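Local structure of nitroreductase family protein (Sphingopyxis sp., 7DP1) at residues 53-67 with 129-143. The protein is an FMN- and NADPH-dependent nitroreductase that takes part in the breakdown of dinitroaniline herbicides, probably by reducing their nitro groups. The protein carries 1 engineered substitution. Sequence-based numbering, arbitrary orientation.
Sequences WQATVVTGERWQAVQ and YRGFGAPVMLFLHCS
Trp63 lays its six-membered ring over Met137, whose CB stands 3.6 Å from the ring centroid and only 7° off the normal, a CH-pi contact. The Met137 chain turns at its last two torsions and brings CE back to 3.4 Å from Trp63 CH2, and its sulfur makes an oblique Met-aromatic contact. The opposite indole face carries the amide of Gln67, with NE2 hydrogen-bonded to Trp63 O. At the edge, Trp63 NE1 donates to Ala134 O at 2.9 Å, almost in the ring plane, which fixes the indole's rotation. Nearby, Thr59 OG1 donates to Pro135 O over 2.8 Å.

At the far end of the ladder His141 turns CG between its own backbone N and carbonyl carbon (chi1 54°), folding the imidazole back over the partner strand. Gln54 CB lies over the ring face, while Thr56 OG1 meets the edge in a 3.1 Å hydrogen bond to His141 NE2; ND1 binds Gln195, so both ring nitrogens are engaged. Between these ends, Phe139 touches Val58 CG2 and Val66 CG1, the latter 3.8 Å from Phe139 CZ, and joins strand to helix.

Three antiparallel hydrogen-bonded pairs, Gln54-His141, Thr56-Phe139 and Val58-Met137, set the register. Both segments belong to the FMN-dependent nitroreductase fold, and Phe132, in the loop before strand 136-143, touches the bound flavin mononucleotide. Strand 136-143 continues the sheet through strand 195-204; helix 182-189 packs against Val58, Val66 and Phe139, whereas Trp157 of helix 148-167 meets Ala55, Leu138 and Leu140 on the other face. Beyond strand 54-59, a second-subunit strand adds a parallel ladder, carrying the sheet across the dimer interface.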
ATOM      1  N   TRP A  53       7.636  -4.902   5.979  1.00 25.17           N
ATOM      2  CA  TRP A  53       8.430  -4.800   4.762  1.00 26.27           C
ATOM      3  C   TRP A  53       9.936  -5.030   4.949  1.00 29.77           C
ATOM      4  O   TRP A  53      10.544  -4.563   5.911  1.00 31.03           O
ATOM      5  CB  TRP A  53       8.215  -3.437   4.091  1.00 23.80           C
ATOM      6  CG  TRP A  53       8.359  -2.252   4.974  1.00 31.18           C
ATOM      7  CD1 TRP A  53       9.506  -1.560   5.248  1.00 25.15           C
ATOM      8  CD2 TRP A  53       7.309  -1.596   5.702  1.00 31.46           C
ATOM      9  NE1 TRP A  53       9.235  -0.520   6.104  1.00 30.11           N
ATOM     10  CE2 TRP A  53       7.895  -0.524   6.400  1.00 30.17           C
ATOM     11  CE3 TRP A  53       5.925  -1.815   5.827  1.00 33.66           C
ATOM     12  CZ2 TRP A  53       7.152   0.330   7.228  1.00 30.20           C
ATOM     13  CZ3 TRP A  53       5.179  -0.954   6.636  1.00 26.64           C
ATOM     14  CH2 TRP A  53       5.799   0.101   7.329  1.00 28.30           C
ATOM     15  N   GLN A  54      10.528  -5.733   3.998  1.00 25.13           N
ATOM     16  CA  GLN A  54      11.989  -5.918   3.965  1.00 33.55           C
ATOM     17  C   GLN A  54      12.453  -5.719   2.538  1.00 29.77           C
ATOM     18  O   GLN A  54      11.776  -6.137   1.606  1.00 35.53           O
ATOM     19  CB  GLN A  54      12.394  -7.306   4.465  1.00 38.90           C
ATOM     20  CG  GLN A  54      12.293  -7.480   5.966  1.00 53.04           C
ATOM     21  CD  GLN A  54      12.576  -8.907   6.403  1.00 66.81           C
ATOM     22  OE1 GLN A  54      11.660  -9.687   6.663  1.00 73.13           O
ATOM     23  NE2 GLN A  54      13.848  -9.259   6.459  1.00 72.04           N
ATOM     24  N   ALA A  55      13.608  -5.106   2.348  1.00 28.55           N
ATOM     25  CA  ALA A  55      14.027  -4.834   0.985  1.00 30.09           C
ATOM     26  C   ALA A  55      15.479  -5.155   0.756  1.00 36.24           C
ATOM     27  O   ALA A  55      16.330  -4.855   1.582  1.00 45.81           O
ATOM     28  CB  ALA A  55      13.761  -3.381   0.622  1.00 26.39           C
ATOM     29  N   THR A  56      15.746  -5.760  -0.393  1.00 37.06           N
ATOM     30  CA  THR A  56      17.098  -5.963  -0.859  1.00 35.35           C
ATOM     31  C   THR A  56      17.352  -5.080  -2.078  1.00 41.72           C
ATOM     32  O   THR A  56      16.767  -5.277  -3.146  1.00 36.99           O
ATOM     33  CB  THR A  56      17.346  -7.430  -1.187  1.00 43.48           C
ATOM     34  OG1 THR A  56      17.145  -8.191   0.009  1.00 40.45           O
ATOM     35  CG2 THR A  56      18.784  -7.645  -1.701  1.00 37.05           C
ATOM     36  N   VAL A  57      18.206  -4.080  -1.896  1.00 32.33           N
ATOM     37  CA  VAL A  57      18.513  -3.132  -2.961  1.00 33.84           C
ATOM     38  C   VAL A  57      19.765  -3.538  -3.685  1.00 44.92           C
ATOM     39  O   VAL A  57      20.845  -3.610  -3.078  1.00 43.33           O
ATOM     40  CB  VAL A  57      18.685  -1.721  -2.403  1.00 36.36           C
ATOM     41  CG1 VAL A  57      18.965  -0.735  -3.518  1.00 43.87           C
ATOM     42  CG2 VAL A  57      17.418  -1.327  -1.610  1.00 36.87           C
ATOM     43  N   VAL A  58      19.641  -3.783  -4.989  1.00 45.26           N
ATOM     44  CA  VAL A  58      20.811  -4.215  -5.746  1.00 44.91           C
ATOM     45  C   VAL A  58      21.202  -3.250  -6.863  1.00 40.22           C
ATOM     46  O   VAL A  58      20.374  -2.503  -7.381  1.00 46.70           O
ATOM     47  CB  VAL A  58      20.601  -5.624  -6.345  1.00 46.47           C
ATOM     48  CG1 VAL A  58      20.334  -6.630  -5.238  1.00 41.83           C
ATOM     49  CG2 VAL A  58      19.474  -5.620  -7.371  1.00 45.40           C
ATOM     50  N   THR A  59      22.492  -3.244  -7.190  1.00 46.46           N
ATOM     51  CA  THR A  59      23.006  -2.427  -8.275  1.00 46.68           C
ATOM     52  C   THR A  59      24.286  -3.058  -8.844  1.00 52.10           C
ATOM     53  O   THR A  59      24.795  -4.053  -8.308  1.00 53.57           O
ATOM     54  CB  THR A  59      23.304  -0.990  -7.820  1.00 48.60           C
ATOM     55  OG1 THR A  59      23.503  -0.153  -8.970  1.00 52.42           O
ATOM     56  CG2 THR A  59      24.574  -0.965  -6.954  1.00 45.00           C
ATOM     57  N   GLY A  60      24.793  -2.468  -9.926  1.00 48.68           N
ATOM     58  CA  GLY A  60      26.001  -2.929 -10.576  1.00 51.54           C
ATOM     59  C   GLY A  60      25.979  -4.420 -10.879  1.00 60.34           C
ATOM     60  O   GLY A  60      24.973  -4.943 -11.358  1.00 54.47           O
ATOM     61  N   GLU A  61      27.069  -5.102 -10.528  1.00 56.22           N
ATOM     62  CA  GLU A  61      27.311  -6.511 -10.860  1.00 67.35           C
ATOM     63  C   GLU A  61      26.276  -7.472 -10.267  1.00 61.43           C
ATOM     64  O   GLU A  61      25.913  -8.474 -10.897  1.00 55.29           O
ATOM     65  CB  GLU A  61      28.715  -6.905 -10.382  1.00 82.28           C
ATOM     66  CG  GLU A  61      28.843  -8.300  -9.761  1.00 96.93           C
ATOM     67  CD  GLU A  61      28.620  -9.447 -10.743  1.00110.83           C
ATOM     68  OE1 GLU A  61      28.652  -9.212 -11.972  1.00116.49           O
ATOM     69  OE2 GLU A  61      28.398 -10.585 -10.274  1.00113.61           O
ATOM     70  N   ARG A  62      25.835  -7.186  -9.045  1.00 59.59           N
ATOM     71  CA  ARG A  62      24.821  -8.001  -8.380  1.00 58.26           C
ATOM     72  C   ARG A  62      23.507  -7.931  -9.139  1.00 49.35           C
ATOM     73  O   ARG A  62      22.864  -8.943  -9.424  1.00 50.62           O
ATOM     74  CB  ARG A  62      24.620  -7.527  -6.946  1.00 55.58           C
ATOM     75  CG  ARG A  62      25.882  -7.651  -6.099  1.00 67.46           C
ATOM     76  CD  ARG A  62      26.247  -9.102  -5.857  1.00 71.96           C
ATOM     77  NE  ARG A  62      25.093  -9.846  -5.371  1.00 79.51           N
ATOM     78  CZ  ARG A  62      24.479 -10.798  -6.060  1.00 81.34           C
ATOM     79  NH1 ARG A  62      24.914 -11.131  -7.270  1.00 81.06           N
ATOM     80  NH2 ARG A  62      23.429 -11.412  -5.536  1.00 79.56           N
ATOM     81  N   TRP A  63      23.127  -6.705  -9.466  1.00 46.75           N
ATOM     82  CA  TRP A  63      21.937  -6.428 -10.240  1.00 52.50           C
ATOM     83  C   TRP A  63      22.095  -7.111 -11.609  1.00 57.97           C
ATOM     84  O   TRP A  63      21.118  -7.564 -12.203  1.00 56.90           O
ATOM     85  CB  TRP A  63      21.737  -4.910 -10.313  1.00 41.23           C
ATOM     86  CG  TRP A  63      20.719  -4.329 -11.257  1.00 45.06           C
ATOM     87  CD1 TRP A  63      20.834  -3.136 -11.917  1.00 52.04           C
ATOM     88  CD2 TRP A  63      19.441  -4.869 -11.637  1.00 44.75           C
ATOM     89  NE1 TRP A  63      19.720  -2.904 -12.683  1.00 62.33           N
ATOM     90  CE2 TRP A  63      18.852  -3.952 -12.536  1.00 55.15           C
ATOM     91  CE3 TRP A  63      18.747  -6.035 -11.321  1.00 43.94           C
ATOM     92  CZ2 TRP A  63      17.602  -4.170 -13.118  1.00 48.97           C
ATOM     93  CZ3 TRP A  63      17.514  -6.255 -11.907  1.00 40.54           C
ATOM     94  CH2 TRP A  63      16.956  -5.328 -12.799  1.00 44.44           C
ATOM     95  N   GLN A  64      23.330  -7.236 -12.090  1.00 46.23           N
ATOM     96  CA  GLN A  64      23.547  -7.964 -13.348  1.00 52.81           C
ATOM     97  C   GLN A  64      23.400  -9.480 -13.190  1.00 52.01           C
ATOM     98  O   GLN A  64      22.930 -10.156 -14.104  1.00 61.42           O
ATOM     99  CB  GLN A  64      24.945  -7.670 -13.917  1.00 66.34           C
ATOM    100  CG  GLN A  64      24.954  -6.686 -15.062  1.00 73.80           C
ATOM    101  CD  GLN A  64      24.173  -7.189 -16.254  1.00 79.66           C
ATOM    102  OE1 GLN A  64      24.220  -8.373 -16.585  1.00 80.41           O
ATOM    103  NE2 GLN A  64      23.442  -6.291 -16.903  1.00 81.01           N
ATOM    104  N   ALA A  65      23.816 -10.016 -12.047  1.00 54.40           N
ATOM    105  CA  ALA A  65      23.657 -11.443 -11.775  1.00 58.67           C
ATOM    106  C   ALA A  65      22.167 -11.835 -11.720  1.00 52.30           C
ATOM    107  O   ALA A  65      21.757 -12.835 -12.320  1.00 49.48           O
ATOM    108  CB  ALA A  65      24.365 -11.823 -10.488  1.00 51.71           C
ATOM    109  N   VAL A  66      21.363 -11.059 -11.003  1.00 46.26           N
ATOM    110  CA  VAL A  66      19.929 -11.345 -10.937  1.00 45.13           C
ATOM    111  C   VAL A  66      19.351 -11.377 -12.341  1.00 48.67           C
ATOM    112  O   VAL A  66      18.580 -12.272 -12.676  1.00 53.60           O
ATOM    113  CB  VAL A  66      19.155 -10.308 -10.080  1.00 47.36           C
ATOM    114  CG1 VAL A  66      17.658 -10.631 -10.036  1.00 36.83           C
ATOM    115  CG2 VAL A  66      19.745 -10.232  -8.689  1.00 47.74           C
ATOM    116  N   GLN A  67      19.771 -10.433 -13.177  1.00 46.26           N
ATOM    117  CA  GLN A  67      19.268 -10.365 -14.545  1.00 52.60           C
ATOM    118  C   GLN A  67      19.591 -11.600 -15.368  1.00 54.36           C
ATOM    119  O   GLN A  67      18.744 -12.076 -16.126  1.00 55.97           O
ATOM    120  CB  GLN A  67      19.813  -9.121 -15.244  1.00 48.45           C
ATOM    121  CG  GLN A  67      19.078  -7.843 -14.827  1.00 51.38           C
ATOM    122  CD  GLN A  67      19.729  -6.590 -15.375  1.00 62.79           C
ATOM    123  OE1 GLN A  67      19.443  -6.170 -16.493  1.00 63.92           O
ATOM    124  NE2 GLN A  67      20.611  -5.987 -14.590  1.00 70.46           N
ATOM    125  N   TYR A 129      12.626  -7.330 -17.471  1.00 52.27           N
ATOM    126  CA  TYR A 129      13.626  -8.110 -16.768  1.00 52.56           C
ATOM    127  C   TYR A 129      15.024  -7.484 -16.867  1.00 51.02           C
ATOM    128  O   TYR A 129      15.998  -8.048 -16.365  1.00 43.49           O
ATOM    129  CB  TYR A 129      13.585  -9.551 -17.276  1.00 46.62           C
ATOM    130  CG  TYR A 129      12.251 -10.174 -16.902  1.00 53.19           C
ATOM    131  CD1 TYR A 129      11.933 -10.433 -15.571  1.00 50.17           C
ATOM    132  CD2 TYR A 129      11.287 -10.457 -17.870  1.00 59.55           C
ATOM    133  CE1 TYR A 129      10.697 -10.978 -15.215  1.00 51.19           C
ATOM    134  CE2 TYR A 129      10.048 -11.009 -17.520  1.00 49.03           C
ATOM    135  CZ  TYR A 129       9.768 -11.266 -16.197  1.00 51.08           C
ATOM    136  OH  TYR A 129       8.555 -11.812 -15.847  1.00 55.51           O
ATOM    137  N   ARG A 130      15.095  -6.289 -17.457  1.00 44.80           N
ATOM    138  CA  ARG A 130      16.259  -5.429 -17.299  1.00 52.63           C
ATOM    139  C   ARG A 130      15.887  -4.142 -16.554  1.00 53.90           C
ATOM    140  O   ARG A 130      16.634  -3.166 -16.576  1.00 50.22           O
ATOM    141  CB  ARG A 130      16.830  -5.045 -18.665  1.00 55.68           C
ATOM    142  CG  ARG A 130      16.852  -6.146 -19.695  1.00 68.57           C
ATOM    143  CD  ARG A 130      17.385  -5.614 -21.026  1.00 78.64           C
ATOM    144  NE  ARG A 130      18.695  -6.142 -21.384  1.00 90.82           N
ATOM    145  CZ  ARG A 130      18.892  -7.319 -21.966  1.00 92.65           C
ATOM    146  NH1 ARG A 130      17.858  -8.098 -22.254  1.00 99.10           N
ATOM    147  NH2 ARG A 130      20.120  -7.717 -22.260  1.00 87.61           N
ATOM    148  N   GLY A 131      14.757  -4.157 -15.853  1.00 51.07           N
ATOM    149  CA  GLY A 131      14.339  -3.008 -15.070  1.00 45.91           C
ATOM    150  C   GLY A 131      14.162  -1.790 -15.961  1.00 50.27           C
ATOM    151  O   GLY A 131      14.252  -0.646 -15.511  1.00 51.85           O
ATOM    152  N   PHE A 132      13.903  -2.048 -17.238  1.00 47.56           N
ATOM    153  CA  PHE A 132      13.758  -0.993 -18.235  1.00 51.38           C
ATOM    154  C   PHE A 132      14.990  -0.109 -18.255  1.00 50.97           C
ATOM    155  O   PHE A 132      14.886   1.080 -18.545  1.00 54.57           O
ATOM    156  CB  PHE A 132      12.508  -0.145 -17.970  1.00 51.32           C
ATOM    157  CG  PHE A 132      11.229  -0.930 -17.970  1.00 49.60           C
ATOM    158  CD1 PHE A 132      10.800  -1.579 -19.115  1.00 50.78           C
ATOM    159  CD2 PHE A 132      10.459  -1.027 -16.825  1.00 50.93           C
ATOM    160  CE1 PHE A 132       9.617  -2.296 -19.126  1.00 51.76           C
ATOM    161  CE2 PHE A 132       9.280  -1.754 -16.825  1.00 48.70           C
ATOM    162  CZ  PHE A 132       8.857  -2.391 -17.978  1.00 44.33           C
ATOM    163  N   GLY A 133      16.141  -0.678 -17.892  1.00 47.21           N
ATOM    164  CA  GLY A 133      17.392   0.051 -17.943  1.00 50.60           C
ATOM    165  C   GLY A 133      17.726   0.851 -16.701  1.00 55.21           C
ATOM    166  O   GLY A 133      18.674   1.633 -16.692  1.00 61.55           O
ATOM    167  N   ALA A 134      16.937   0.674 -15.654  1.00 50.70           N
ATOM    168  CA  ALA A 134      17.220   1.324 -14.383  1.00 54.58           C
ATOM    169  C   ALA A 134      18.510   0.767 -13.780  1.00 54.86           C
ATOM    170  O   ALA A 134      18.775  -0.436 -13.866  1.00 50.61           O
ATOM    171  CB  ALA A 134      16.070   1.148 -13.434  1.00 45.25           C
ATOM    172  N   PRO A 135      19.318   1.648 -13.173  1.00 49.91           N
ATOM    173  CA  PRO A 135      20.607   1.276 -12.568  1.00 50.10           C
ATOM    174  C   PRO A 135      20.471   0.566 -11.223  1.00 49.05           C
ATOM    175  O   PRO A 135      21.404  -0.111 -10.798  1.00 49.31           O
ATOM    176  CB  PRO A 135      21.309   2.624 -12.395  1.00 49.28           C
ATOM    177  CG  PRO A 135      20.191   3.587 -12.215  1.00 60.03           C
ATOM    178  CD  PRO A 135      19.083   3.099 -13.115  1.00 53.54           C
ATOM    179  N   VAL A 136      19.323   0.720 -10.580  1.00 39.23           N
ATOM    180  CA  VAL A 136      19.082   0.189  -9.240  1.00 49.33           C
ATOM    181  C   VAL A 136      17.793  -0.616  -9.224  1.00 48.34           C
ATOM    182  O   VAL A 136      16.817  -0.229  -9.863  1.00 48.95           O
ATOM    183  CB  VAL A 136      18.993   1.338  -8.186  1.00 42.68           C
ATOM    184  CG1 VAL A 136      18.413   0.840  -6.868  1.00 35.84           C
ATOM    185  CG2 VAL A 136      20.374   2.005  -7.978  1.00 40.50           C
ATOM    186  N   MET A 137      17.789  -1.750  -8.534  1.00 44.31           N
ATOM    187  CA  MET A 137      16.557  -2.528  -8.395  1.00 36.33           C
ATOM    188  C   MET A 137      16.332  -2.910  -6.934  1.00 40.61           C
ATOM    189  O   MET A 137      17.210  -3.499  -6.297  1.00 42.24           O
ATOM    190  CB  MET A 137      16.596  -3.791  -9.268  1.00 35.11           C
ATOM    191  CG  MET A 137      15.422  -4.745  -9.033  1.00 37.92           C
ATOM    192  SD  MET A 137      13.833  -4.056  -9.605  1.00 39.09           S
ATOM    193  CE  MET A 137      14.267  -3.770 -11.332  1.00 32.09           C
ATOM    194  N   LEU A 138      15.162  -2.551  -6.410  1.00 36.44           N
ATOM    195  CA  LEU A 138      14.755  -2.913  -5.049  1.00 30.36           C
ATOM    196  C   LEU A 138      13.813  -4.085  -5.096  1.00 29.27           C
ATOM    197  O   LEU A 138      12.766  -4.027  -5.756  1.00 35.97           O
ATOM    198  CB  LEU A 138      14.074  -1.734  -4.349  1.00 32.04           C
ATOM    199  CG  LEU A 138      13.470  -1.954  -2.962  1.00 40.23           C
ATOM    200  CD1 LEU A 138      13.635  -0.708  -2.129  1.00 45.81           C
ATOM    201  CD2 LEU A 138      11.989  -2.298  -3.055  1.00 35.25           C
ATOM    202  N   PHE A 139      14.134  -5.111  -4.330  1.00 32.48           N
ATOM    203  CA  PHE A 139      13.252  -6.255  -4.210  1.00 29.68           C
ATOM    204  C   PHE A 139      12.612  -6.229  -2.841  1.00 35.51           C
ATOM    205  O   PHE A 139      13.297  -6.310  -1.804  1.00 31.99           O
ATOM    206  CB  PHE A 139      14.005  -7.558  -4.431  1.00 29.91           C
ATOM    207  CG  PHE A 139      14.411  -7.780  -5.855  1.00 35.40           C
ATOM    208  CD1 PHE A 139      13.470  -8.142  -6.799  1.00 34.67           C
ATOM    209  CD2 PHE A 139      15.736  -7.630  -6.250  1.00 35.45           C
ATOM    210  CE1 PHE A 139      13.833  -8.346  -8.130  1.00 43.66           C
ATOM    211  CE2 PHE A 139      16.112  -7.828  -7.565  1.00 38.75           C
ATOM    212  CZ  PHE A 139      15.158  -8.202  -8.518  1.00 36.72           C
ATOM    213  N   LEU A 140      11.292  -6.096  -2.854  1.00 24.54           N
ATOM    214  CA  LEU A 140      10.505  -5.978  -1.632  1.00 32.56           C
ATOM    215  C   LEU A 140       9.999  -7.335  -1.239  1.00 32.98           C
ATOM    216  O   LEU A 140       9.334  -8.005  -2.029  1.00 39.09           O
ATOM    217  CB  LEU A 140       9.343  -4.978  -1.834  1.00 28.05           C
ATOM    218  CG  LEU A 140       8.225  -4.876  -0.786  1.00 38.05           C
ATOM    219  CD1 LEU A 140       8.781  -4.698   0.608  1.00 25.61           C
ATOM    220  CD2 LEU A 140       7.264  -3.702  -1.145  1.00 27.21           C
ATOM    221  N   HIS A 141      10.349  -7.771  -0.036  1.00 32.96           N
ATOM    222  CA  HIS A 141       9.922  -9.084   0.407  1.00 32.84           C
ATOM    223  C   HIS A 141       9.569  -9.085   1.885  1.00 38.50           C
ATOM    224  O   HIS A 141       9.771  -8.080   2.576  1.00 35.96           O
ATOM    225  CB  HIS A 141      11.001 -10.109   0.129  1.00 34.74           C
ATOM    226  CG  HIS A 141      12.333  -9.744   0.712  1.00 30.27           C
ATOM    227  ND1 HIS A 141      12.752 -10.209   1.923  1.00 37.93           N
ATOM    228  CD2 HIS A 141      13.329  -8.967   0.217  1.00 36.51           C
ATOM    229  CE1 HIS A 141      13.976  -9.731   2.178  1.00 41.52           C
ATOM    230  NE2 HIS A 141      14.337  -8.983   1.162  1.00 41.43           N
ATOM    231  N   CYS A 142       9.031 -10.207   2.356  1.00 29.92           N
ATOM    232  CA  CYS A 142       8.633 -10.328   3.754  1.00 33.86           C
ATOM    233  C   CYS A 142       8.590 -11.791   4.167  1.00 36.93           C
ATOM    234  O   CYS A 142       8.691 -12.700   3.334  1.00 35.27           O
ATOM    235  CB  CYS A 142       7.260  -9.677   3.997  1.00 37.01           C
ATOM    236  SG  CYS A 142       5.884 -10.476   3.064  1.00 41.51           S
ATOM    237  N   SER A 143       8.439 -12.018   5.463  1.00 39.30           N
ATOM    238  CA  SER A 143       8.298 -13.374   5.964  1.00 40.73           C
ATOM    239  C   SER A 143       7.027 -14.009   5.424  1.00 42.50           C
ATOM    240  O   SER A 143       6.024 -13.323   5.252  1.00 34.68           O
ATOM    241  CB  SER A 143       8.266 -13.392   7.489  1.00 42.23           C
ATOM    242  OG  SER A 143       7.890 -14.681   7.937  1.00 40.39           O
TER
HETATM  243  O   HOH W   1       8.824  -9.569   6.870  1.00 35.77           O